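Local coordinates for Molybdate/tungstate binding protein (Sporomusa ovata, PDB 1FR3) that binds molybdate and tungstate oxyanions as a hexamer and probably serves in molybdate storage or homeostasis, at residues A[15-18]-A[23-26]. Residues are numbered along the deposited sequence; the frame is centred on the assembly and turned at random.
Sequences EIVK and AKIV
Val17 and Lys24 exchange two backbone hydrogen bonds near the turn of an antiparallel beta hairpin, strands 7-18 and 22-29, within the OB-like TOBE domain. The pair illustrates how such a hairpin spends its donors and acceptors. Lys24 N gives its hydrogen to Val17 O at 2.8 Å, and Val17 N returns one to Lys24 O at 3.0 Å, both donors lying in the plane of the carbonyl they address. Each oxygen also receives a CA-H of a neighbouring pair: Ala23 CA lies 3.3 Å from Val17 O, and Ile16 CA approaches Lys24 O with the straighter C-H geometry, 150° at the hydrogen. Two residues farther from the turn, Glu15 and Val26 repeat the exchange less evenly. Val26 N meets Glu15 O at 2.9 Å, but the return bond, from Glu15 N to Val26 O, stretches to 3.3 Å with the donor tilted 24° from the carbonyl plane. Between these hydrogen-bonded pairs sits the non-hydrogen-bonded pair of Ile16 and Ile25, and the backbone of Ile25 turns outward to bond Ala36 of strand 32-39, just as Ala23 bonds Ile38. The isoleucine side chains lie side by side, pointing the same way, with Ile25 CD1 4.0 Å from Ile16 CG2, and both touch Leu48; on this face Ala23 and Ile25 are buried against Val43 of helix 40-46. On the opposite face, Val17 and Lys24 meet a second subunit. Here the Lys24 chain leaves with CG anti to the backbone N and then bends at chi3, 63°, passing alongside Val17. Its ammonium is satisfied by a salt bridge to Asp41 of the second subunit, whose Thr20 also packs on Val17. Short of that charge, along the chain, the apolar part of the lysine lies against the valine, CE resting 3.7 Å from Val17 CG2.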
ATOM      1  N   GLU A  15      14.381 -13.685 -12.933  1.00 11.29           N
ATOM      2  CA  GLU A  15      14.440 -14.782 -11.974  1.00 11.88           C
ATOM      3  C   GLU A  15      13.244 -14.776 -11.034  1.00 10.66           C
ATOM      4  O   GLU A  15      12.617 -13.747 -10.804  1.00 10.07           O
ATOM      5  CB  GLU A  15      15.748 -14.690 -11.165  1.00 14.38           C
ATOM      6  CG  GLU A  15      16.967 -14.983 -12.027  1.00 17.27           C
ATOM      7  CD  GLU A  15      18.311 -14.935 -11.346  1.00 18.69           C
ATOM      8  OE1 GLU A  15      18.482 -15.562 -10.282  1.00 20.43           O
ATOM      9  OE2 GLU A  15      19.244 -14.278 -11.872  1.00 20.17           O
ATOM     10  N   ILE A  16      12.918 -15.956 -10.514  1.00  8.83           N
ATOM     11  CA  ILE A  16      11.835 -16.110  -9.563  1.00  9.55           C
ATOM     12  C   ILE A  16      12.306 -16.930  -8.363  1.00  8.97           C
ATOM     13  O   ILE A  16      12.844 -18.022  -8.580  1.00  8.87           O
ATOM     14  CB  ILE A  16      10.607 -16.818 -10.171  1.00  9.41           C
ATOM     15  CG1 ILE A  16      10.048 -15.979 -11.321  1.00 10.16           C
ATOM     16  CG2 ILE A  16       9.544 -17.035  -9.099  1.00  9.79           C
ATOM     17  CD1 ILE A  16       8.928 -16.638 -12.098  1.00 10.46           C
ATOM     18  N   VAL A  17      12.107 -16.406  -7.162  1.00  8.45           N
ATOM     19  CA  VAL A  17      12.455 -17.141  -5.947  1.00  9.07           C
ATOM     20  C   VAL A  17      11.147 -17.398  -5.195  1.00 10.49           C
ATOM     21  O   VAL A  17      10.444 -16.445  -4.852  1.00  9.86           O
ATOM     22  CB  VAL A  17      13.468 -16.417  -5.058  1.00  9.12           C
ATOM     23  CG1 VAL A  17      13.747 -17.191  -3.774  1.00  9.44           C
ATOM     24  CG2 VAL A  17      14.780 -16.200  -5.815  1.00  8.91           C
ATOM     25  N   LYS A  18      10.806 -18.660  -4.986  1.00 11.60           N
ATOM     26  CA  LYS A  18       9.553 -19.034  -4.349  1.00 13.40           C
ATOM     27  C   LYS A  18       9.690 -19.376  -2.875  1.00 13.98           C
ATOM     28  O   LYS A  18      10.483 -20.252  -2.523  1.00 14.35           O
ATOM     29  CB  LYS A  18       8.994 -20.268  -5.080  1.00 14.94           C
ATOM     30  CG  LYS A  18       8.687 -20.045  -6.549  1.00 17.20           C
ATOM     31  CD  LYS A  18       8.112 -21.308  -7.179  1.00 19.05           C
ATOM     32  CE  LYS A  18       7.859 -21.116  -8.666  1.00 20.54           C
ATOM     33  NZ  LYS A  18       7.196 -22.307  -9.271  1.00 21.77           N
ATOM     34  N   ALA A  23       6.575 -14.800  -3.260  1.00  6.93           N
ATOM     35  CA  ALA A  23       7.548 -15.062  -4.313  1.00  7.65           C
ATOM     36  C   ALA A  23       8.204 -13.746  -4.728  1.00  7.62           C
ATOM     37  O   ALA A  23       7.522 -12.720  -4.796  1.00  7.31           O
ATOM     38  CB  ALA A  23       6.889 -15.703  -5.522  1.00  7.32           C
ATOM     39  N   LYS A  24       9.507 -13.778  -4.941  1.00  7.00           N
ATOM     40  CA  LYS A  24      10.235 -12.603  -5.412  1.00  6.73           C
ATOM     41  C   LYS A  24      10.324 -12.691  -6.930  1.00  6.90           C
ATOM     42  O   LYS A  24      10.838 -13.678  -7.455  1.00  7.41           O
ATOM     43  CB  LYS A  24      11.642 -12.545  -4.808  1.00  7.75           C
ATOM     44  CG  LYS A  24      12.492 -11.421  -5.389  1.00  9.10           C
ATOM     45  CD  LYS A  24      13.878 -11.338  -4.794  1.00 10.88           C
ATOM     46  CE  LYS A  24      14.737 -12.558  -5.049  1.00 11.24           C
ATOM     47  NZ  LYS A  24      16.167 -12.320  -4.677  1.00 13.30           N
ATOM     48  N   ILE A  25       9.838 -11.673  -7.637  1.00  6.35           N
ATOM     49  CA  ILE A  25       9.891 -11.658  -9.092  1.00  5.91           C
ATOM     50  C   ILE A  25      10.902 -10.574  -9.486  1.00  5.93           C
ATOM     51  O   ILE A  25      10.649  -9.401  -9.217  1.00  6.53           O
ATOM     52  CB  ILE A  25       8.540 -11.340  -9.751  1.00  5.84           C
ATOM     53  CG1 ILE A  25       7.389 -12.130  -9.131  1.00  6.80           C
ATOM     54  CG2 ILE A  25       8.595 -11.590 -11.255  1.00  6.60           C
ATOM     55  CD1 ILE A  25       7.500 -13.628  -9.146  1.00  7.19           C
ATOM     56  N   VAL A  26      12.038 -11.008 -10.008  1.00  5.90           N
ATOM     57  CA  VAL A  26      13.093 -10.074 -10.406  1.00  6.85           C
ATOM     58  C   VAL A  26      12.927  -9.811 -11.902  1.00  6.67           C
ATOM     59  O   VAL A  26      12.899 -10.756 -12.691  1.00  7.22           O
ATOM     60  CB  VAL A  26      14.505 -10.616 -10.140  1.00  7.03           C
ATOM     61  CG1 VAL A  26      15.532  -9.527 -10.438  1.00  7.67           C
ATOM     62  CG2 VAL A  26      14.653 -11.081  -8.697  1.00  7.70           C
TER